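Arabinan endo-1,5-alpha-l-arabinosidase A (Cellvibrio cellulosa, PDB 1GYE) cleaves alpha-1,5-linked arabinofuranosyl bonds of linear arabinan, releasing almost exclusively arabinotriose, and so takes part in plant cell wall degradation. Local coordinates at residues A[52-57]-A[78-83]; A[120-125]-A[144-149]; A[139-144]-A[190-195]. All blocks are in the same frame, centred on the assembly; numbering follows the deposited sequence.

Contact 1: A[52-57]-A[78-83]; sequences KRVSPS and YSVSAF. With AHR (alpha-L-arabinofuranose), chain B; AHR (alpha-L-arabinofuranose), chain C.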
loop_
_atom_site.group_PDB
_atom_site.type_symbol
_atom_site.label_atom_id
_atom_site.label_comp_id
_atom_site.label_asym_id
_atom_site.label_seq_id
_atom_site.Cartn_x
_atom_site.Cartn_y
_atom_site.Cartn_z
ATOM N N LYS A 52 19.191 -1.745 9.537
ATOM C CA LYS A 52 19.582 -2.819 10.439
ATOM C C LYS A 52 19.461 -2.409 11.936
ATOM O O LYS A 52 19.429 -3.251 12.860
ATOM C CB LYS A 52 21.014 -3.315 10.095
ATOM C CG LYS A 52 21.093 -4.172 8.786
ATOM C CD LYS A 52 22.214 -5.265 8.859
ATOM C CE LYS A 52 22.149 -6.349 7.737
ATOM N NZ LYS A 52 22.524 -5.816 6.372
ATOM N N ARG A 53 19.421 -1.115 12.189
ATOM C CA ARG A 53 19.202 -0.633 13.541
ATOM C C ARG A 53 17.692 -0.937 13.966
ATOM O O ARG A 53 17.417 -1.543 15.001
ATOM C CB ARG A 53 19.574 0.845 13.552
ATOM C CG ARG A 53 19.736 1.500 14.891
ATOM C CD ARG A 53 18.668 2.556 15.150
ATOM N NE ARG A 53 17.504 1.926 15.793
ATOM C CZ ARG A 53 16.223 2.313 15.658
ATOM N NH1 ARG A 53 15.882 3.354 14.872
ATOM N NH2 ARG A 53 15.280 1.634 16.320
ATOM N N VAL A 54 16.743 -0.608 13.112
ATOM C CA VAL A 54 15.354 -0.922 13.358
ATOM C C VAL A 54 15.107 -2.438 13.284
ATOM O O VAL A 54 14.392 -2.987 14.121
ATOM C CB VAL A 54 14.425 -0.144 12.340
ATOM C CG1 VAL A 54 13.038 -0.745 12.235
ATOM C CG2 VAL A 54 14.400 1.358 12.646
ATOM N N SER A 55 15.663 -3.115 12.284
ATOM C CA SER A 55 15.408 -4.552 12.170
ATOM C C SER A 55 16.673 -5.368 11.822
ATOM O O SER A 55 17.070 -5.447 10.664
ATOM C CB SER A 55 14.211 -4.836 11.234
ATOM O OG SER A 55 14.536 -5.777 10.226
ATOM N N PRO A 56 17.320 -5.920 12.836
ATOM C CA PRO A 56 18.633 -6.596 12.682
ATOM C C PRO A 56 18.674 -7.823 11.742
ATOM O O PRO A 56 19.743 -8.123 11.199
ATOM C CB PRO A 56 19.000 -7.025 14.126
ATOM C CG PRO A 56 18.078 -6.171 15.045
ATOM C CD PRO A 56 16.855 -5.882 14.227
ATOM N N SER A 57 17.545 -8.517 11.586
ATOM C CA SER A 57 17.383 -9.659 10.669
ATOM C C SER A 57 17.195 -9.224 9.179
ATOM O O SER A 57 17.340 -10.056 8.280
ATOM C CB SER A 57 16.187 -10.518 11.120
ATOM O OG SER A 57 15.010 -9.682 11.221
ATOM N N TYR A 78 8.556 3.876 2.132
ATOM C CA TYR A 78 8.897 2.452 2.115
ATOM C C TYR A 78 9.011 1.878 3.564
ATOM O O TYR A 78 9.186 2.632 4.538
ATOM C CB TYR A 78 10.235 2.279 1.383
ATOM C CG TYR A 78 11.347 3.046 2.072
ATOM C CD1 TYR A 78 12.024 2.479 3.164
ATOM C CD2 TYR A 78 11.689 4.350 1.677
ATOM C CE1 TYR A 78 13.033 3.174 3.820
ATOM C CE2 TYR A 78 12.713 5.066 2.330
ATOM C CZ TYR A 78 13.375 4.457 3.399
ATOM O OH TYR A 78 14.364 5.107 4.087
ATOM N N SER A 79 8.981 0.547 3.701
ATOM C CA SER A 79 8.906 -0.072 5.034
ATOM C C SER A 79 10.065 -1.007 5.314
ATOM O O SER A 79 10.304 -1.932 4.544
ATOM C CB SER A 79 7.606 -0.905 5.181
ATOM O OG SER A 79 6.444 -0.193 4.802
ATOM N N VAL A 80 10.768 -0.760 6.409
ATOM C CA VAL A 80 11.754 -1.669 6.986
ATOM C C VAL A 80 11.097 -2.504 8.124
ATOM O O VAL A 80 10.419 -1.954 9.002
ATOM C CB VAL A 80 12.994 -0.852 7.504
ATOM C CG1 VAL A 80 14.040 -1.754 8.124
ATOM C CG2 VAL A 80 13.659 -0.020 6.387
ATOM N N SER A 81 11.253 -3.826 8.131
ATOM C CA SER A 81 10.504 -4.652 9.085
ATOM C C SER A 81 11.071 -6.055 9.199
ATOM O O SER A 81 12.108 -6.350 8.612
ATOM C CB SER A 81 9.035 -4.769 8.662
ATOM O OG SER A 81 8.200 -5.207 9.756
ATOM N N ALA A 82 10.405 -6.908 9.981
ATOM C CA ALA A 82 10.747 -8.334 10.013
ATOM C C ALA A 82 9.463 -9.130 10.097
ATOM O O ALA A 82 8.474 -8.660 10.669
ATOM C CB ALA A 82 11.649 -8.682 11.173
ATOM N N PHE A 83 9.495 -10.329 9.545
ATOM C CA PHE A 83 8.306 -11.123 9.442
ATOM C C PHE A 83 7.703 -11.391 10.791
ATOM O O PHE A 83 8.372 -11.957 11.661
ATOM C CB PHE A 83 8.581 -12.485 8.790
ATOM C CG PHE A 83 7.307 -13.212 8.381
ATOM C CD1 PHE A 83 6.241 -12.501 7.803
ATOM C CD2 PHE A 83 7.169 -14.596 8.564
ATOM C CE1 PHE A 83 5.044 -13.142 7.415
ATOM C CE2 PHE A 83 5.961 -15.264 8.172
ATOM C CZ PHE A 83 4.897 -14.512 7.603
HETATM O O5 AHR B . 3.213 -10.107 5.826
HETATM C C5 AHR B . 3.130 -9.099 6.781
HETATM C C4 AHR B . 3.469 -9.812 8.050
HETATM O O4 AHR B . 2.302 -10.429 8.559
HETATM C C3 AHR B . 3.945 -8.768 9.013
HETATM O O3 AHR B . 5.242 -9.178 9.429
HETATM C C2 AHR B . 2.955 -8.817 10.147
HETATM O O2 AHR B . 2.313 -7.544 10.197
HETATM C C1 AHR B . 2.010 -9.957 9.852
HETATM O O5 AHR C . 3.898 -15.444 12.521
HETATM C C5 AHR C . 5.143 -14.724 12.542
HETATM C C4 AHR C . 6.181 -15.476 13.362
HETATM O O4 AHR C . 6.663 -14.584 14.368
HETATM C C3 AHR C . 7.422 -15.837 12.541
HETATM O O3 AHR C . 7.574 -17.234 12.292
HETATM C C2 AHR C . 8.568 -15.371 13.396
HETATM O O2 AHR C . 9.723 -15.134 12.592
HETATM C C1 AHR C . 7.933 -14.107 13.926
HETATM O O1 AHR C . 8.651 -13.488 14.987
#

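Contact 2: A[120-125]-A[144-149]; sequences RDLWNA and SFWGGL. With AHR (alpha-L-arabinofuranose), chain B.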
loop_
_atom_site.group_PDB
_atom_site.type_symbol
_atom_site.label_atom_id
_atom_site.label_comp_id
_atom_site.label_asym_id
_atom_site.label_seq_id
_atom_site.Cartn_x
_atom_site.Cartn_y
_atom_site.Cartn_z
ATOM N N ARG A 120 5.582 -1.100 23.287
ATOM C CA ARG A 120 5.156 0.281 23.411
ATOM C C ARG A 120 3.929 0.539 22.516
ATOM O O ARG A 120 2.962 1.134 22.969
ATOM C CB ARG A 120 6.286 1.218 23.037
ATOM C CG ARG A 120 5.927 2.726 23.133
ATOM C CD ARG A 120 6.971 3.656 22.487
ATOM N NE ARG A 120 6.860 3.557 21.051
ATOM C CZ ARG A 120 7.635 4.180 20.177
ATOM N NH1 ARG A 120 8.628 4.945 20.609
ATOM N NH2 ARG A 120 7.409 4.040 18.861
ATOM N N ASP A 121 3.980 0.074 21.269
ATOM C CA ASP A 121 2.934 0.358 20.306
ATOM C C ASP A 121 2.042 -0.800 19.941
ATOM O O ASP A 121 2.526 -1.896 19.703
ATOM C CB ASP A 121 3.566 0.903 19.026
ATOM C CG ASP A 121 4.468 2.098 19.292
ATOM O OD1 ASP A 121 4.077 2.989 20.103
ATOM O OD2 ASP A 121 5.608 2.187 18.774
ATOM N N LEU A 122 0.738 -0.566 19.855
ATOM C CA LEU A 122 -0.123 -1.590 19.326
ATOM C C LEU A 122 -0.459 -1.385 17.825
ATOM O O LEU A 122 -1.614 -1.397 17.404
ATOM C CB LEU A 122 -1.340 -1.759 20.219
ATOM C CG LEU A 122 -1.590 -3.200 20.764
ATOM C CD1 LEU A 122 -0.316 -3.943 21.274
ATOM C CD2 LEU A 122 -2.669 -3.222 21.853
ATOM N N TRP A 123 0.589 -1.255 17.022
ATOM C CA TRP A 123 0.461 -1.038 15.597
ATOM C C TRP A 123 1.812 -1.328 15.026
ATOM O O TRP A 123 2.752 -1.413 15.779
ATOM C CB TRP A 123 0.046 0.399 15.263
ATOM C CG TRP A 123 0.588 1.578 16.122
ATOM C CD1 TRP A 123 -0.031 2.163 17.175
ATOM C CD2 TRP A 123 1.807 2.324 15.924
ATOM N NE1 TRP A 123 0.722 3.206 17.664
ATOM C CE2 TRP A 123 1.855 3.328 16.918
ATOM C CE3 TRP A 123 2.855 2.252 15.003
ATOM C CZ2 TRP A 123 2.912 4.261 17.015
ATOM C CZ3 TRP A 123 3.931 3.175 15.101
ATOM C CH2 TRP A 123 3.945 4.160 16.098
ATOM N N ASN A 124 1.918 -1.488 13.711
ATOM C CA ASN A 124 3.113 -1.956 13.071
ATOM C C ASN A 124 3.402 -0.971 11.978
ATOM O O ASN A 124 2.611 -0.854 11.062
ATOM C CB ASN A 124 2.804 -3.312 12.449
ATOM C CG ASN A 124 4.042 -4.009 11.965
ATOM O OD1 ASN A 124 5.175 -3.523 12.170
ATOM N ND2 ASN A 124 3.859 -5.176 11.329
ATOM N N ALA A 125 4.490 -0.203 12.075
ATOM C CA ALA A 125 4.761 0.840 11.076
ATOM C C ALA A 125 5.224 0.241 9.740
ATOM O O ALA A 125 6.386 0.350 9.367
ATOM C CB ALA A 125 5.811 1.817 11.603
ATOM N N SER A 144 -0.668 -2.926 9.856
ATOM C CA SER A 144 -0.781 -4.358 9.586
ATOM C C SER A 144 -0.945 -5.090 10.919
ATOM O O SER A 144 -0.095 -4.922 11.784
ATOM C CB SER A 144 0.519 -4.808 8.956
ATOM O OG SER A 144 0.537 -6.190 8.683
ATOM N N PHE A 145 -2.033 -5.842 11.110
ATOM C CA PHE A 145 -2.260 -6.594 12.347
ATOM C C PHE A 145 -2.158 -5.714 13.600
ATOM O O PHE A 145 -2.382 -4.479 13.529
ATOM C CB PHE A 145 -1.268 -7.740 12.434
ATOM C CG PHE A 145 -1.525 -8.797 11.444
ATOM C CD1 PHE A 145 -1.342 -8.545 10.080
ATOM C CD2 PHE A 145 -2.017 -10.035 11.836
ATOM C CE1 PHE A 145 -1.612 -9.549 9.103
ATOM C CE2 PHE A 145 -2.252 -11.058 10.868
ATOM C CZ PHE A 145 -2.054 -10.801 9.502
ATOM N N TRP A 146 -1.807 -6.312 14.741
ATOM C CA TRP A 146 -1.813 -5.559 15.989
ATOM C C TRP A 146 -3.131 -4.813 16.070
ATOM O O TRP A 146 -4.149 -5.445 15.841
ATOM C CB TRP A 146 -0.598 -4.632 16.095
ATOM C CG TRP A 146 0.612 -5.402 16.558
ATOM C CD1 TRP A 146 1.022 -5.554 17.839
ATOM C CD2 TRP A 146 1.524 -6.171 15.749
ATOM N NE1 TRP A 146 2.140 -6.357 17.889
ATOM C CE2 TRP A 146 2.475 -6.749 16.623
ATOM C CE3 TRP A 146 1.624 -6.438 14.380
ATOM C CZ2 TRP A 146 3.522 -7.553 16.187
ATOM C CZ3 TRP A 146 2.675 -7.240 13.930
ATOM C CH2 TRP A 146 3.608 -7.806 14.843
ATOM N N GLY A 147 -3.126 -3.508 16.398
ATOM C CA GLY A 147 -4.357 -2.799 16.624
ATOM C C GLY A 147 -4.865 -2.136 15.372
ATOM O O GLY A 147 -5.728 -1.253 15.436
ATOM N N GLY A 148 -4.353 -2.535 14.224
ATOM C CA GLY A 148 -4.997 -2.214 12.966
ATOM C C GLY A 148 -4.475 -0.995 12.240
ATOM O O GLY A 148 -3.282 -0.717 12.285
ATOM N N LEU A 149 -5.344 -0.257 11.572
ATOM C CA LEU A 149 -4.842 0.729 10.637
ATOM C C LEU A 149 -5.030 2.129 11.171
ATOM O O LEU A 149 -6.073 2.446 11.778
ATOM C CB LEU A 149 -5.507 0.552 9.265
ATOM C CG LEU A 149 -5.493 -0.862 8.653
ATOM C CD1 LEU A 149 -5.951 -0.888 7.182
ATOM C CD2 LEU A 149 -4.118 -1.481 8.775
HETATM O O5 AHR B . 3.213 -10.107 5.826
HETATM C C5 AHR B . 3.130 -9.099 6.781
HETATM C C4 AHR B . 3.469 -9.812 8.050
HETATM O O4 AHR B . 2.302 -10.429 8.559
HETATM C C3 AHR B . 3.945 -8.768 9.013
HETATM O O3 AHR B . 5.242 -9.178 9.429
HETATM C C2 AHR B . 2.955 -8.817 10.147
HETATM O O2 AHR B . 2.313 -7.544 10.197
HETATM C C1 AHR B . 2.010 -9.957 9.852
HETATM O O HOH W 1 -1.013 -2.267 12.716
#

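Contact 3: A[139-144]-A[190-195]; sequences WMSFGS and EAPFIL. With AHR (alpha-L-arabinofuranose), chain B; AHR (alpha-L-arabinofuranose), chain D.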
loop_
_atom_site.group_PDB
_atom_site.type_symbol
_atom_site.label_atom_id
_atom_site.label_comp_id
_atom_site.label_asym_id
_atom_site.label_seq_id
_atom_site.Cartn_x
_atom_site.Cartn_y
_atom_site.Cartn_z
ATOM N N TRP A 139 -1.841 13.427 4.864
ATOM C CA TRP A 139 -1.902 12.434 5.895
ATOM C C TRP A 139 -1.220 11.178 5.379
ATOM O O TRP A 139 -1.175 10.967 4.173
ATOM C CB TRP A 139 -3.379 12.129 6.164
ATOM C CG TRP A 139 -4.237 13.328 6.534
ATOM C CD1 TRP A 139 -4.763 14.226 5.681
ATOM C CD2 TRP A 139 -4.604 13.760 7.855
ATOM N NE1 TRP A 139 -5.493 15.167 6.367
ATOM C CE2 TRP A 139 -5.394 14.909 7.711
ATOM C CE3 TRP A 139 -4.375 13.257 9.155
ATOM C CZ2 TRP A 139 -5.963 15.583 8.811
ATOM C CZ3 TRP A 139 -4.927 13.913 10.239
ATOM C CH2 TRP A 139 -5.718 15.063 10.061
ATOM N N MET A 140 -0.665 10.372 6.279
ATOM C CA MET A 140 -0.224 9.013 5.992
ATOM C C MET A 140 -1.191 8.038 6.671
ATOM O O MET A 140 -1.545 8.200 7.865
ATOM C CB MET A 140 1.160 8.765 6.558
ATOM C CG MET A 140 1.629 7.324 6.437
ATOM S SD MET A 140 3.348 7.031 6.912
ATOM C CE MET A 140 4.224 8.101 5.866
ATOM N N SER A 141 -1.699 7.065 5.924
ATOM C CA SER A 141 -2.340 5.919 6.571
ATOM C C SER A 141 -1.310 4.779 6.465
ATOM O O SER A 141 -0.451 4.783 5.524
ATOM C CB SER A 141 -3.651 5.573 5.888
ATOM O OG SER A 141 -3.460 5.011 4.596
ATOM N N PHE A 142 -1.343 3.861 7.436
ATOM C CA PHE A 142 -0.419 2.716 7.455
ATOM C C PHE A 142 -0.974 1.594 8.367
ATOM O O PHE A 142 -1.975 1.812 9.055
ATOM C CB PHE A 142 0.955 3.154 7.945
ATOM C CG PHE A 142 1.019 3.384 9.420
ATOM C CD1 PHE A 142 0.627 4.612 9.961
ATOM C CD2 PHE A 142 1.461 2.367 10.281
ATOM C CE1 PHE A 142 0.645 4.850 11.369
ATOM C CE2 PHE A 142 1.498 2.574 11.666
ATOM C CZ PHE A 142 1.082 3.824 12.224
ATOM N N GLY A 143 -0.318 0.420 8.364
ATOM C CA GLY A 143 -0.533 -0.589 9.389
ATOM C C GLY A 143 -0.748 -2.010 8.910
ATOM O O GLY A 143 -0.996 -2.273 7.711
ATOM N N SER A 144 -0.668 -2.926 9.856
ATOM C CA SER A 144 -0.781 -4.358 9.586
ATOM C C SER A 144 -0.945 -5.090 10.919
ATOM O O SER A 144 -0.095 -4.922 11.784
ATOM C CB SER A 144 0.519 -4.808 8.956
ATOM O OG SER A 144 0.537 -6.190 8.683
ATOM N N GLU A 190 -4.553 -5.393 6.770
ATOM C CA GLU A 190 -3.432 -4.543 6.415
ATOM C C GLU A 190 -3.661 -3.654 5.234
ATOM O O GLU A 190 -4.653 -3.746 4.530
ATOM C CB GLU A 190 -2.123 -5.324 6.161
ATOM C CG GLU A 190 -2.184 -6.760 5.641
ATOM C CD GLU A 190 -0.803 -7.469 5.619
ATOM O OE1 GLU A 190 0.261 -6.826 5.864
ATOM O OE2 GLU A 190 -0.755 -8.694 5.341
ATOM N N ALA A 191 -2.701 -2.775 5.013
ATOM C CA ALA A 191 -2.428 -2.279 3.674
ATOM C C ALA A 191 -3.484 -1.324 3.224
ATOM O O ALA A 191 -4.124 -1.563 2.183
ATOM C CB ALA A 191 -2.313 -3.443 2.701
ATOM N N PRO A 192 -3.673 -0.249 3.994
ATOM C CA PRO A 192 -4.696 0.739 3.693
ATOM C C PRO A 192 -4.314 1.447 2.438
ATOM O O PRO A 192 -3.148 1.461 2.062
ATOM C CB PRO A 192 -4.585 1.737 4.847
ATOM C CG PRO A 192 -3.150 1.593 5.336
ATOM C CD PRO A 192 -2.874 0.125 5.177
ATOM N N PHE A 193 -5.324 1.969 1.755
ATOM C CA PHE A 193 -5.131 2.856 0.674
ATOM C C PHE A 193 -6.395 3.704 0.539
ATOM O O PHE A 193 -7.536 3.178 0.487
ATOM C CB PHE A 193 -4.849 2.084 -0.599
ATOM C CG PHE A 193 -4.352 2.961 -1.702
ATOM C CD1 PHE A 193 -5.235 3.705 -2.459
ATOM C CD2 PHE A 193 -2.979 3.095 -1.937
ATOM C CE1 PHE A 193 -4.743 4.550 -3.451
ATOM C CE2 PHE A 193 -2.502 3.934 -2.925
ATOM C CZ PHE A 193 -3.391 4.656 -3.690
ATOM N N ILE A 194 -6.189 5.009 0.440
ATOM C CA ILE A 194 -7.306 5.921 0.345
ATOM C C ILE A 194 -7.336 6.653 -0.947
ATOM O O ILE A 194 -6.375 7.297 -1.339
ATOM C CB ILE A 194 -7.315 6.917 1.496
ATOM C CG1 ILE A 194 -7.354 6.156 2.829
ATOM C CG2 ILE A 194 -8.550 7.833 1.395
ATOM C CD1 ILE A 194 -6.909 6.996 4.028
ATOM N N LEU A 195 -8.490 6.538 -1.598
ATOM C CA LEU A 195 -8.778 7.204 -2.854
ATOM C C LEU A 195 -9.950 8.177 -2.622
ATOM O O LEU A 195 -10.976 7.796 -2.011
ATOM C CB LEU A 195 -9.122 6.175 -3.965
ATOM C CG LEU A 195 -9.445 6.866 -5.319
ATOM C CD1 LEU A 195 -8.159 7.487 -5.897
ATOM C CD2 LEU A 195 -10.100 5.941 -6.322
HETATM O O5 AHR B . 3.213 -10.107 5.826
HETATM C C5 AHR B . 3.130 -9.099 6.781
HETATM C C4 AHR B . 3.469 -9.812 8.050
HETATM O O4 AHR B . 2.302 -10.429 8.559
HETATM C C3 AHR B . 3.945 -8.768 9.013
HETATM O O3 AHR B . 5.242 -9.178 9.429
HETATM C C2 AHR B . 2.955 -8.817 10.147
HETATM O O2 AHR B . 2.313 -7.544 10.197
HETATM C C1 AHR B . 2.010 -9.957 9.852
HETATM O O5 AHR D . 7.213 -9.297 2.656
HETATM C C5 AHR D . 5.835 -9.069 2.395
HETATM C C4 AHR D . 5.222 -8.411 3.590
HETATM O O4 AHR D . 4.851 -9.518 4.388
HETATM C C3 AHR D . 3.944 -7.667 3.274
HETATM O O3 AHR D . 4.085 -6.257 3.337
HETATM C C2 AHR D . 3.022 -8.130 4.372
HETATM O O2 AHR D . 1.672 -8.062 3.922
HETATM C C1 AHR D . 3.447 -9.564 4.533
#

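Contact 1: A[52-57]-A[78-83]
A single hydrogen bond ties residues 52-57 to residues 78-83: the hydroxyl OG of Ser-55 gives its proton to the backbone O of Ser-81 at 3.0 Å. The hydroxyl does not lie on a lone pair of that carbonyl. It sits above the carbonyl plane, 67° out of it, with a C=O...OG angle of 113°, so the serine rests over the peptide group rather than facing it end-on. Ser-55 is the first residue to leave the helical conformation after helix 51-54, and its CA lies 5.8 Å from the CA of Ser-81, the nearest approach of the two backbones.

Apolar contact flanks the bond. From the last turn of the helix Val-54 directs CG1 at Val-80, whose own CG1 is met at 4.3 Å; CG1 of Val-80 also lies near CB of Ser-55. Val-54 packs as well on Ile-112 of strand 108-116 and Ala-89 of strand 88-95. A separate van der Waals contact sets the hydroxyl OG of Ser-57 against the methyl CB of Ala-82 at 3.5 Å. The side chain of Ser-81 turns from the helix, and its hydroxyl bonds to Ser-88.

Contacts with sugar begin at Phe-83. Its ring, with CG anti to the backbone N (chi1 -167°), brings CE1 to within 3.7 Å of C4 of the chain B arabinofuranose, and O5 of that sugar lies at the ring edge, in its plane. The backbone O of Phe-83 approaches C1 of the chain C arabinofuranose. The short helix thus backs residues 80-82 just before the chain enters the arabinan-binding cleft of this five-bladed beta-propeller, where Ala-82 and Phe-83 belong to the glycan pocket.

Contact 2: A[120-125]-A[144-149]
Trp-146 lies against residues 122-124: its CG stands anti to the carbonyl carbon (chi1 -81°), which lays the indole along them toward the bound sugar. CB rests 3.6 Å from the O of Leu-122, the same carbonyl oxygen that accepts the N-H of Gly-147 (2.8 Å). CG faces the backbone N of Trp-123, and CD1 touches the methyl CD1 of Leu-122 at 4.0 Å, the two side chains crossing at about a right angle. NE1 is bonded to the O of Asp-181. On the six-membered ring, CE3 meets CB of Asn-124, and CZ3 lies 3.5 Å from ND2 of that residue, whose amide is turned 63° from the indole plane. At the rim, in that plane, lies O2 of the chain B arabinofuranose; it accepts a weak hydrogen bond from Asn-124 ND2 (3.0 Å) and donates to Ser-144 OG (2.7 Å). OD1 of the amide is held by Ser-88.

Asn-124, Ser-144, Phe-145 and Trp-146 all line the glycan pocket. The type II' turn from Phe-145 to Gly-148 connects strands 138-142 and 149-153 and packs against the loop that leads from strand 108-116 to strand 129-132.

Contact 3: A[139-144]-A[190-195]
Strand 139-142 and strand 190-195 run roughly antiparallel, their axes 148° apart and 6.3 Å at closest approach, and beyond strand 139-142 Ser-144 forms a single backbone bridge with Glu-190. The N-H of Ala-191 points nearly straight at the O of Gly-143 (3.2 Å, 164° at the hydrogen), and CA of Glu-190 adds a CH...O contact to the same oxygen.

The ring of Pro-192 fits against Ser-141 and Phe-142: its CB and CG each lie 3.5 Å from the hydroxyl OG of Ser-141, while CG also approaches the backbone N of Phe-142. Next along, CD1 of Ile-194 reaches CB of Ser-141 at 4.0 Å, and Ile-194 also packs on Ile-131 of the neighbouring sheet and Leu-203 of its own. Away from the bridge, the two antiparallel sheets thus meet through Ser-141, Pro-192 and Ile-194.

At the sugar end, the side chain of Glu-190 is extended beyond CG, which carries its carboxylate to Ser-144 and the glycan. OE1 accepts the hydroxyl proton of Ser-144 OG at 2.9 Å, the serine lying above the carboxylate plane, 62° out of it. O2 of the chain D arabinofuranose donates to that same OE1 at 2.7 Å, so one oxygen is gripped by protein and ligand together. Glu-190 is assigned as the proton donor of this family 43 glycosidase; the bond from Ser-144 is consistent with a role in orienting its carboxylate, and the pairing brings neighbouring propeller blades together at the active site.

From the N terminus, contact 1 comes first, closing a loop that holds strand 61-70 and most of strand 73-80 and setting helix 51-54 against strand 73-80. It is complete before contact 2 opens. Contact 2 closes a loop containing strands 129-132 and 138-142, and joins the 117-128 loop to the turn after strand 138-142. Contact 3 closes the longer loop with strands 149-153 and 167-171, tying strand 138-142 to strand 189-197. Contacts 2 and 3 cross: residues 139-143 lie between the segments of contact 2, and Ser-144 belongs to both. Contact 1 meets contact 2 through Ser-81 and Asn-124 but does not touch contact 3. All three reach the chain B arabinofuranose.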